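Local coordinates for protein peptide methionine sulfoxide reductase MsrA (Treponema denticola ATCC 35405, PDB 5FA9) that probably reduces methionine sulfoxide in oxidised proteins back to methionine, as a fusion of MsrA and MsrB modules that draws its electrons from thioredoxin, at residues V99-S102 against M103-E106; N108-V111 against K112-K116; K178-K181 against P182-S186. The protein carries 2 engineered substitutions. One frame throughout, in Å; residues are numbered along the deposited sequence.

Interaction 1: residues V99-S102 against M103-E106; sequences VDDS and MIKE
Asp100 and Met103 form a local turn contact, three residues apart, where the chain leaves strand 95-98 and winds into helix 104-115. The backbone closes the turn: Met103 N donates to Asp100 O at 3.0 Å, and the bond is close to straight (N-H...O 162°) although the donor stands well above the carbonyl plane. One residue on, Ile104 N reaches Asp101 O by a longer, weak bond of 3.4 Å. The Asp100 carboxylate turns forward onto Ser102. With chi1 at -169° its CG swings beside its own carbonyl carbon, and OD1 accepts from Ser102 N at 3.2 Å, an Asx turn in which the N-H arrives from above the carboxylate plane. Ser102 OG adds a weak bond to the same OD1 (2.9 Å), so the amide of Ser102, helped weakly by its hydroxyl, limits how the acid can turn. The CB of Asp100 also offers an apolar surface to Met103, whose extended chain runs past it, with CG at 4.0 Å and SD and CE slightly farther along. On another side of the turn Asp101 and Ile104 lie alongside each other; Ile104 CG1 presses on Asp101 O at 3.2 Å, while CD1 rests by the Asp101 side chain, whose OD1 has a long, weak ion pair with Lys128. Val99 packs on Met1 of the second subunit. Met103 is buried between Lys3 and Ile5 of strand 2-8 and Leu65 of helix 65-74, and Glu106 is hydrogen-bonded to Gln66 of that helix.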
ATOM      1  N   VAL B  99      -6.043  10.195   2.017  1.00 43.60           N
ATOM      2  CA  VAL B  99      -6.384   9.888   0.638  1.00 47.12           C
ATOM      3  C   VAL B  99      -7.437   8.783   0.643  1.00 44.35           C
ATOM      4  O   VAL B  99      -8.092   8.513  -0.364  1.00 46.92           O
ATOM      5  CB  VAL B  99      -5.139   9.453  -0.163  1.00 48.85           C
ATOM      6  CG1 VAL B  99      -4.646   8.101   0.321  1.00 48.75           C
ATOM      7  CG2 VAL B  99      -5.434   9.415  -1.649  1.00 65.43           C
ATOM      8  N   ASP B 100      -7.605   8.165   1.808  1.00 46.78           N
ATOM      9  CA  ASP B 100      -8.561   7.084   1.993  1.00 41.36           C
ATOM     10  C   ASP B 100      -9.715   7.565   2.870  1.00 45.17           C
ATOM     11  O   ASP B 100      -9.528   7.838   4.055  1.00 38.48           O
ATOM     12  CB  ASP B 100      -7.873   5.866   2.617  1.00 48.93           C
ATOM     13  CG  ASP B 100      -8.738   4.618   2.588  1.00 53.78           C
ATOM     14  OD1 ASP B 100      -9.931   4.714   2.235  1.00 55.92           O
ATOM     15  OD2 ASP B 100      -8.216   3.533   2.923  1.00 61.62           O
ATOM     16  N   ASP B 101     -10.903   7.667   2.283  1.00 45.74           N
ATOM     17  CA  ASP B 101     -12.065   8.218   2.979  1.00 48.42           C
ATOM     18  C   ASP B 101     -12.535   7.343   4.139  1.00 40.04           C
ATOM     19  O   ASP B 101     -13.319   7.786   4.978  1.00 45.90           O
ATOM     20  CB  ASP B 101     -13.219   8.432   1.997  1.00 46.43           C
ATOM     21  CG  ASP B 101     -12.901   9.471   0.940  1.00 60.12           C
ATOM     22  OD1 ASP B 101     -12.152  10.423   1.246  1.00 57.91           O
ATOM     23  OD2 ASP B 101     -13.400   9.336  -0.197  1.00 70.81           O
ATOM     24  N   SER B 102     -12.061   6.103   4.184  1.00 48.81           N
ATOM     25  CA  SER B 102     -12.412   5.194   5.271  1.00 49.19           C
ATOM     26  C   SER B 102     -11.716   5.587   6.573  1.00 48.98           C
ATOM     27  O   SER B 102     -12.078   5.108   7.647  1.00 40.59           O
ATOM     28  CB  SER B 102     -12.057   3.752   4.901  1.00 45.31           C
ATOM     29  OG  SER B 102     -10.654   3.579   4.799  1.00 56.48           O
ATOM     30  N   MET B 103     -10.719   6.461   6.469  1.00 45.26           N
ATOM     31  CA  MET B 103      -9.937   6.877   7.628  1.00 42.07           C
ATOM     32  C   MET B 103     -10.529   8.095   8.330  1.00 45.42           C
ATOM     33  O   MET B 103     -10.135   8.416   9.451  1.00 44.91           O
ATOM     34  CB  MET B 103      -8.495   7.187   7.217  1.00 41.44           C
ATOM     35  CG  MET B 103      -7.726   6.007   6.655  1.00 35.08           C
ATOM     36  SD  MET B 103      -6.012   6.445   6.307  1.00 46.33           S
ATOM     37  CE  MET B 103      -5.368   4.877   5.730  1.00 38.90           C
ATOM     38  N   ILE B 104     -11.469   8.766   7.669  1.00 38.38           N
ATOM     39  CA  ILE B 104     -12.003  10.039   8.152  1.00 39.33           C
ATOM     40  C   ILE B 104     -12.539   9.966   9.580  1.00 37.06           C
ATOM     41  O   ILE B 104     -12.181  10.787  10.426  1.00 36.54           O
ATOM     42  CB  ILE B 104     -13.128  10.559   7.232  1.00 41.28           C
ATOM     43  CG1 ILE B 104     -12.598  10.777   5.815  1.00 44.01           C
ATOM     44  CG2 ILE B 104     -13.705  11.856   7.774  1.00 35.81           C
ATOM     45  CD1 ILE B 104     -13.647  11.270   4.841  1.00 48.53           C
ATOM     46  N   LYS B 105     -13.384   8.978   9.851  1.00 23.87           N
ATOM     47  CA  LYS B 105     -13.993   8.855  11.170  1.00 31.67           C
ATOM     48  C   LYS B 105     -12.972   8.429  12.222  1.00 32.97           C
ATOM     49  O   LYS B 105     -13.095   8.787  13.392  1.00 35.31           O
ATOM     50  CB  LYS B 105     -15.164   7.872  11.128  1.00 37.66           C
ATOM     51  CG  LYS B 105     -16.446   8.441  11.717  1.00 65.01           C
ATOM     52  CD  LYS B 105     -17.630   8.233  10.787  1.00 59.95           C
ATOM     53  CE  LYS B 105     -18.784   9.154  11.160  1.00 68.58           C
ATOM     54  NZ  LYS B 105     -19.644   9.475   9.985  1.00 77.91           N
ATOM     55  N   GLU B 106     -11.966   7.669  11.802  1.00 33.33           N
ATOM     56  CA  GLU B 106     -10.892   7.271  12.705  1.00 37.07           C
ATOM     57  C   GLU B 106     -10.028   8.472  13.081  1.00 33.17           C
ATOM     58  O   GLU B 106      -9.680   8.657  14.248  1.00 30.52           O
ATOM     59  CB  GLU B 106     -10.026   6.178  12.076  1.00 32.52           C
ATOM     60  CG  GLU B 106     -10.712   4.827  11.950  1.00 39.55           C
ATOM     61  CD  GLU B 106      -9.811   3.773  11.335  1.00 46.74           C
ATOM     62  OE1 GLU B 106      -8.740   3.493  11.915  1.00 43.41           O
ATOM     63  OE2 GLU B 106     -10.172   3.224  10.273  1.00 54.38           O
TER

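Interaction 2: residues N108-V111 against K112-K116; sequences NSFV and KFMQK
Met114 lies beside Phe110, one helical turn earlier, both side chains pointing the same way. Its CB lies 3.5 Å from Phe110 O. CG comes closer, 3.2 Å from that same Phe110 O, and also reaches the ring, meeting Phe110 CE1 at 3.7 Å from an oblique direction. A bend at chi2 (-58°) brings SD to 4.8 Å from the centroid of the Phe110 ring, an oblique Met-aromatic contact whose nearest ring atom is again CE1; the bend at chi3 (-59°) then turns CE, the tip, farther from that ring. Outside the helix, the Met114 side chain touches Phe73 of helix 65-74 and Ile122. All this takes place on helix 104-115, the crossover helix of a beta-alpha-beta unit whose parallel strands, 95-98 and 125-128, are neighbours in the mixed sheet of the MsrA part. Regular i to i+4 bonds carry the backbone, among them Met114 N to Phe110 O at 2.9 Å and Lys112 N to Asn108 O at 3.1 Å. The rings of Phe110 and Phe113 meet obliquely, centroids 5.7 Å apart; Phe113 and Phe317 form an edge-to-face pair, while both Phe110 and Phe113 touch Pro309. On the solvent-facing side the extended Lys112 chain passes Asn108 O, its CG at 3.2 Å. Gln115, partly exposed, bends at chi2 and spends its amide on the chain beyond the helix, OE1 accepting from Ile122 N and NE2 donating to Arg120 O.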
ATOM      1  N   ASN B 108     -10.868  11.747  12.868  1.00 32.47           N
ATOM      2  CA  ASN B 108     -11.671  12.696  13.636  1.00 39.49           C
ATOM      3  C   ASN B 108     -11.856  12.265  15.086  1.00 40.29           C
ATOM      4  O   ASN B 108     -11.771  13.086  15.999  1.00 36.87           O
ATOM      5  CB  ASN B 108     -13.039  12.894  12.980  1.00 39.55           C
ATOM      6  CG  ASN B 108     -12.954  13.651  11.670  1.00 47.18           C
ATOM      7  OD1 ASN B 108     -12.080  14.496  11.483  1.00 52.34           O
ATOM      8  ND2 ASN B 108     -13.871  13.355  10.757  1.00 54.18           N
ATOM      9  N   SER B 109     -12.108  10.976  15.290  1.00 34.59           N
ATOM     10  CA  SER B 109     -12.290  10.432  16.632  1.00 36.87           C
ATOM     11  C   SER B 109     -11.030  10.571  17.478  1.00 35.98           C
ATOM     12  O   SER B 109     -11.106  10.835  18.678  1.00 42.09           O
ATOM     13  CB  SER B 109     -12.705   8.961  16.562  1.00 34.09           C
ATOM     14  OG  SER B 109     -13.953   8.813  15.908  1.00 46.98           O
ATOM     15  N   PHE B 110      -9.872  10.396  16.849  1.00 32.43           N
ATOM     16  CA  PHE B 110      -8.605  10.459  17.569  1.00 37.65           C
ATOM     17  C   PHE B 110      -8.270  11.891  17.975  1.00 34.71           C
ATOM     18  O   PHE B 110      -7.704  12.124  19.042  1.00 38.33           O
ATOM     19  CB  PHE B 110      -7.472   9.869  16.725  1.00 27.34           C
ATOM     20  CG  PHE B 110      -6.272   9.455  17.530  1.00 32.79           C
ATOM     21  CD1 PHE B 110      -5.259  10.360  17.809  1.00 35.92           C
ATOM     22  CD2 PHE B 110      -6.161   8.162  18.015  1.00 29.77           C
ATOM     23  CE1 PHE B 110      -4.156   9.981  18.552  1.00 30.57           C
ATOM     24  CE2 PHE B 110      -5.061   7.776  18.759  1.00 36.02           C
ATOM     25  CZ  PHE B 110      -4.057   8.687  19.028  1.00 35.45           C
ATOM     26  N   VAL B 111      -8.616  12.848  17.119  1.00 28.75           N
ATOM     27  CA  VAL B 111      -8.401  14.259  17.427  1.00 39.72           C
ATOM     28  C   VAL B 111      -9.276  14.680  18.603  1.00 36.16           C
ATOM     29  O   VAL B 111      -8.821  15.382  19.508  1.00 37.50           O
ATOM     30  CB  VAL B 111      -8.697  15.158  16.211  1.00 31.00           C
ATOM     31  CG1 VAL B 111      -8.588  16.627  16.594  1.00 32.70           C
ATOM     32  CG2 VAL B 111      -7.746  14.832  15.069  1.00 26.31           C
ATOM     33  N   LYS B 112     -10.530  14.238  18.587  1.00 39.18           N
ATOM     34  CA  LYS B 112     -11.452  14.488  19.688  1.00 38.77           C
ATOM     35  C   LYS B 112     -10.938  13.824  20.960  1.00 37.37           C
ATOM     36  O   LYS B 112     -11.071  14.368  22.057  1.00 41.70           O
ATOM     37  CB  LYS B 112     -12.853  13.972  19.350  1.00 37.58           C
ATOM     38  CG  LYS B 112     -13.514  14.681  18.180  1.00 44.40           C
ATOM     39  CD  LYS B 112     -14.855  14.049  17.842  1.00 43.98           C
ATOM     40  CE  LYS B 112     -15.447  14.647  16.576  1.00 53.68           C
ATOM     41  NZ  LYS B 112     -16.552  13.808  16.030  1.00 52.28           N
ATOM     42  N   PHE B 113     -10.359  12.638  20.800  1.00 39.74           N
ATOM     43  CA  PHE B 113      -9.742  11.914  21.905  1.00 37.48           C
ATOM     44  C   PHE B 113      -8.595  12.713  22.518  1.00 37.02           C
ATOM     45  O   PHE B 113      -8.477  12.810  23.738  1.00 41.30           O
ATOM     46  CB  PHE B 113      -9.240  10.548  21.425  1.00 41.45           C
ATOM     47  CG  PHE B 113      -8.439   9.798  22.451  1.00 34.40           C
ATOM     48  CD1 PHE B 113      -9.067   9.134  23.492  1.00 39.22           C
ATOM     49  CD2 PHE B 113      -7.057   9.748  22.366  1.00 42.92           C
ATOM     50  CE1 PHE B 113      -8.330   8.441  24.434  1.00 43.67           C
ATOM     51  CE2 PHE B 113      -6.315   9.057  23.307  1.00 42.72           C
ATOM     52  CZ  PHE B 113      -6.952   8.403  24.341  1.00 40.38           C
ATOM     53  N   MET B 114      -7.755  13.285  21.660  1.00 39.13           N
ATOM     54  CA  MET B 114      -6.597  14.051  22.108  1.00 41.20           C
ATOM     55  C   MET B 114      -6.991  15.374  22.760  1.00 43.70           C
ATOM     56  O   MET B 114      -6.268  15.890  23.612  1.00 44.68           O
ATOM     57  CB  MET B 114      -5.650  14.314  20.935  1.00 39.66           C
ATOM     58  CG  MET B 114      -4.934  13.075  20.426  1.00 42.65           C
ATOM     59  SD  MET B 114      -3.976  12.254  21.713  1.00 46.02           S
ATOM     60  CE  MET B 114      -2.866  13.572  22.201  1.00 38.71           C
ATOM     61  N   GLN B 115      -8.134  15.917  22.350  1.00 48.90           N
ATOM     62  CA  GLN B 115      -8.616  17.191  22.878  1.00 48.61           C
ATOM     63  C   GLN B 115      -8.850  17.128  24.386  1.00 55.10           C
ATOM     64  O   GLN B 115      -8.703  18.128  25.090  1.00 60.45           O
ATOM     65  CB  GLN B 115      -9.903  17.610  22.162  1.00 44.11           C
ATOM     66  CG  GLN B 115     -10.431  18.979  22.570  1.00 42.09           C
ATOM     67  CD  GLN B 115      -9.443  20.096  22.285  1.00 45.62           C
ATOM     68  OE1 GLN B 115      -9.334  20.572  21.156  1.00 46.50           O
ATOM     69  NE2 GLN B 115      -8.717  20.520  23.314  1.00 43.18           N
ATOM     70  N   LYS B 116      -9.206  15.944  24.874  1.00 52.97           N
ATOM     71  CA  LYS B 116      -9.464  15.735  26.295  1.00 55.24           C
ATOM     72  C   LYS B 116      -8.206  15.890  27.151  1.00 53.22           C
ATOM     73  O   LYS B 116      -8.288  15.946  28.377  1.00 65.19           O
ATOM     74  CB  LYS B 116     -10.077  14.351  26.518  1.00 54.46           C
ATOM     75  CG  LYS B 116     -11.365  14.116  25.741  1.00 63.00           C
ATOM     76  CD  LYS B 116     -12.182  12.983  26.340  1.00 70.81           C
ATOM     77  CE  LYS B 116     -13.521  12.839  25.632  1.00 74.63           C
ATOM     78  NZ  LYS B 116     -14.172  11.533  25.928  1.00 78.57           N
TER

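Interaction 3: residues K178-K181 against P182-S186; sequences KSLK and PIQFS
Gln184 reaches back over the helix start to Lys181, the N-cap residue of helix 182-190, where helix 173-179 gives way to it, and its OE1 accepts from Lys181 N at 3.1 Å. The N-H comes from above the amide plane, 62° out of it. The aliphatic part of Lys181 lies across the same amide: CG is 3.6 Å from Gln184 CD, and CE is 3.5 Å from NE2. Leu180 flanks the amide oxygen, with CD2 at 3.4 Å from OE1 and CB near Gln184 CB. What puts the amide there is the extended Gln184 chain, CG beside its own backbone N (chi1 -65°), directed back toward the helix N-terminus. Behind this, the backbone sets the first turn: Phe185 N donates to Lys181 O at 2.9 Å, and Gln184 N shares that oxygen through a weak bond. Further on, Pro182 O takes both Ser186 N and Ser186 OG, one from either face of its plane. Leu180 and Gln184 also touch the loop at Thr214 and Ile213, respectively. The bond from the third helical residue back to the N-cap amide resembles one half of a capping box; lysine has no side-chain acceptor to return the other half. The N-cap N-H is thus paired with a neutral amide, and that amide is flanked by apolar groups, the Lys181 methylenes and the CB and CD2 of Leu180.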
ATOM      1  N   LYS B 178       4.216 -16.627  44.035  1.00 75.27           N
ATOM      2  CA  LYS B 178       3.152 -16.647  45.034  1.00 75.99           C
ATOM      3  C   LYS B 178       1.921 -15.860  44.578  1.00 77.43           C
ATOM      4  O   LYS B 178       0.800 -16.155  44.990  1.00 85.50           O
ATOM      5  CB  LYS B 178       3.679 -16.132  46.373  1.00 77.28           C
ATOM      6  CG  LYS B 178       5.187 -16.288  46.500  1.00 85.26           C
ATOM      7  CD  LYS B 178       5.696 -15.902  47.869  1.00 86.11           C
ATOM      8  CE  LYS B 178       5.437 -17.036  48.838  1.00 91.33           C
ATOM      9  NZ  LYS B 178       6.136 -18.277  48.379  1.00 97.84           N
ATOM     10  N   SER B 179       2.136 -14.853  43.737  1.00 76.24           N
ATOM     11  CA  SER B 179       1.049 -14.001  43.271  1.00 67.46           C
ATOM     12  C   SER B 179       0.190 -14.724  42.239  1.00 67.95           C
ATOM     13  O   SER B 179      -1.040 -14.690  42.304  1.00 76.54           O
ATOM     14  CB  SER B 179       1.599 -12.702  42.679  1.00 73.30           C
ATOM     15  OG  SER B 179       2.660 -12.191  43.466  1.00 79.79           O
ATOM     16  N   LEU B 180       0.843 -15.378  41.284  1.00 68.36           N
ATOM     17  CA  LEU B 180       0.146 -16.021  40.177  1.00 61.87           C
ATOM     18  C   LEU B 180      -0.332 -17.423  40.539  1.00 53.64           C
ATOM     19  O   LEU B 180       0.234 -18.076  41.415  1.00 68.79           O
ATOM     20  CB  LEU B 180       1.053 -16.095  38.946  1.00 59.23           C
ATOM     21  CG  LEU B 180       1.633 -14.784  38.416  1.00 67.11           C
ATOM     22  CD1 LEU B 180       2.617 -15.057  37.290  1.00 63.18           C
ATOM     23  CD2 LEU B 180       0.523 -13.856  37.949  1.00 64.54           C
ATOM     24  N   LYS B 181      -1.379 -17.877  39.858  1.00 51.44           N
ATOM     25  CA  LYS B 181      -1.794 -19.271  39.943  1.00 56.44           C
ATOM     26  C   LYS B 181      -0.759 -20.134  39.224  1.00 63.34           C
ATOM     27  O   LYS B 181      -0.015 -19.624  38.384  1.00 62.29           O
ATOM     28  CB  LYS B 181      -3.191 -19.460  39.340  1.00 63.79           C
ATOM     29  CG  LYS B 181      -4.153 -18.316  39.616  1.00 61.86           C
ATOM     30  CD  LYS B 181      -5.601 -18.774  39.493  1.00 63.50           C
ATOM     31  CE  LYS B 181      -6.458 -17.739  38.784  1.00 69.01           C
ATOM     32  NZ  LYS B 181      -7.875 -18.183  38.661  1.00 79.24           N
ATOM     33  N   PRO B 182      -0.690 -21.434  39.564  1.00 63.28           N
ATOM     34  CA  PRO B 182       0.297 -22.340  38.960  1.00 68.61           C
ATOM     35  C   PRO B 182       0.336 -22.290  37.434  1.00 61.42           C
ATOM     36  O   PRO B 182       1.422 -22.234  36.858  1.00 58.04           O
ATOM     37  CB  PRO B 182      -0.162 -23.717  39.442  1.00 54.89           C
ATOM     38  CG  PRO B 182      -0.799 -23.446  40.752  1.00 67.70           C
ATOM     39  CD  PRO B 182      -1.471 -22.106  40.620  1.00 59.11           C
ATOM     40  N   ILE B 183      -0.827 -22.305  36.792  1.00 63.99           N
ATOM     41  CA  ILE B 183      -0.891 -22.268  35.335  1.00 62.85           C
ATOM     42  C   ILE B 183      -0.384 -20.928  34.795  1.00 58.56           C
ATOM     43  O   ILE B 183       0.206 -20.869  33.716  1.00 51.66           O
ATOM     44  CB  ILE B 183      -2.328 -22.541  34.822  1.00 64.14           C
ATOM     45  CG1 ILE B 183      -2.351 -22.629  33.294  1.00 58.16           C
ATOM     46  CG2 ILE B 183      -3.305 -21.487  35.333  1.00 60.34           C
ATOM     47  CD1 ILE B 183      -3.708 -22.973  32.724  1.00 66.85           C
ATOM     48  N   GLN B 184      -0.594 -19.859  35.558  1.00 49.10           N
ATOM     49  CA  GLN B 184      -0.141 -18.533  35.152  1.00 47.62           C
ATOM     50  C   GLN B 184       1.377 -18.435  35.225  1.00 52.33           C
ATOM     51  O   GLN B 184       2.015 -17.868  34.338  1.00 51.13           O
ATOM     52  CB  GLN B 184      -0.778 -17.455  36.026  1.00 53.75           C
ATOM     53  CG  GLN B 184      -2.286 -17.352  35.888  1.00 52.95           C
ATOM     54  CD  GLN B 184      -2.891 -16.370  36.870  1.00 55.24           C
ATOM     55  OE1 GLN B 184      -2.201 -15.840  37.739  1.00 55.74           O
ATOM     56  NE2 GLN B 184      -4.189 -16.122  36.735  1.00 82.33           N
ATOM     57  N   PHE B 185       1.947 -18.986  36.290  1.00 53.69           N
ATOM     58  CA  PHE B 185       3.394 -18.996  36.466  1.00 53.53           C
ATOM     59  C   PHE B 185       4.054 -19.909  35.439  1.00 44.48           C
ATOM     60  O   PHE B 185       5.076 -19.559  34.850  1.00 50.42           O
ATOM     61  CB  PHE B 185       3.762 -19.439  37.884  1.00 53.67           C
ATOM     62  CG  PHE B 185       5.238 -19.387  38.172  1.00 47.52           C
ATOM     63  CD1 PHE B 185       5.831 -18.216  38.610  1.00 47.40           C
ATOM     64  CD2 PHE B 185       6.030 -20.513  38.010  1.00 41.08           C
ATOM     65  CE1 PHE B 185       7.185 -18.163  38.877  1.00 47.87           C
ATOM     66  CE2 PHE B 185       7.385 -20.467  38.275  1.00 54.24           C
ATOM     67  CZ  PHE B 185       7.964 -19.291  38.709  1.00 54.49           C
ATOM     68  N   SER B 186       3.463 -21.082  35.236  1.00 47.55           N
ATOM     69  CA  SER B 186       3.991 -22.066  34.298  1.00 52.99           C
ATOM     70  C   SER B 186       4.060 -21.519  32.875  1.00 52.73           C
ATOM     71  O   SER B 186       5.079 -21.654  32.200  1.00 46.18           O
ATOM     72  CB  SER B 186       3.142 -23.338  34.325  1.00 52.29           C
ATOM     73  OG  SER B 186       3.463 -24.139  35.449  1.00 65.65           O
TER

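Along the chain the three contacts come in series. Interactions 1 and 2 adjoin in sequence and share helix 104-115, their centres about 15 Å apart: residues 99-106 lead from strand 95-98 into the helix, and residues 108-116 cover its later turns and the region of its end, before the chain returns to the parallel strand 125-128. Both belong to the MsrA part. Interaction 3 belongs to the MsrB part, at the junction of helices 173-179 and 182-190, its centre about 44 Å from that of interaction 1 and about 39 Å from that of interaction 2, with no touch to either. All three lie away from the pocket that holds the dithiane-diol; they are local features of helices in two separate parts of the fusion.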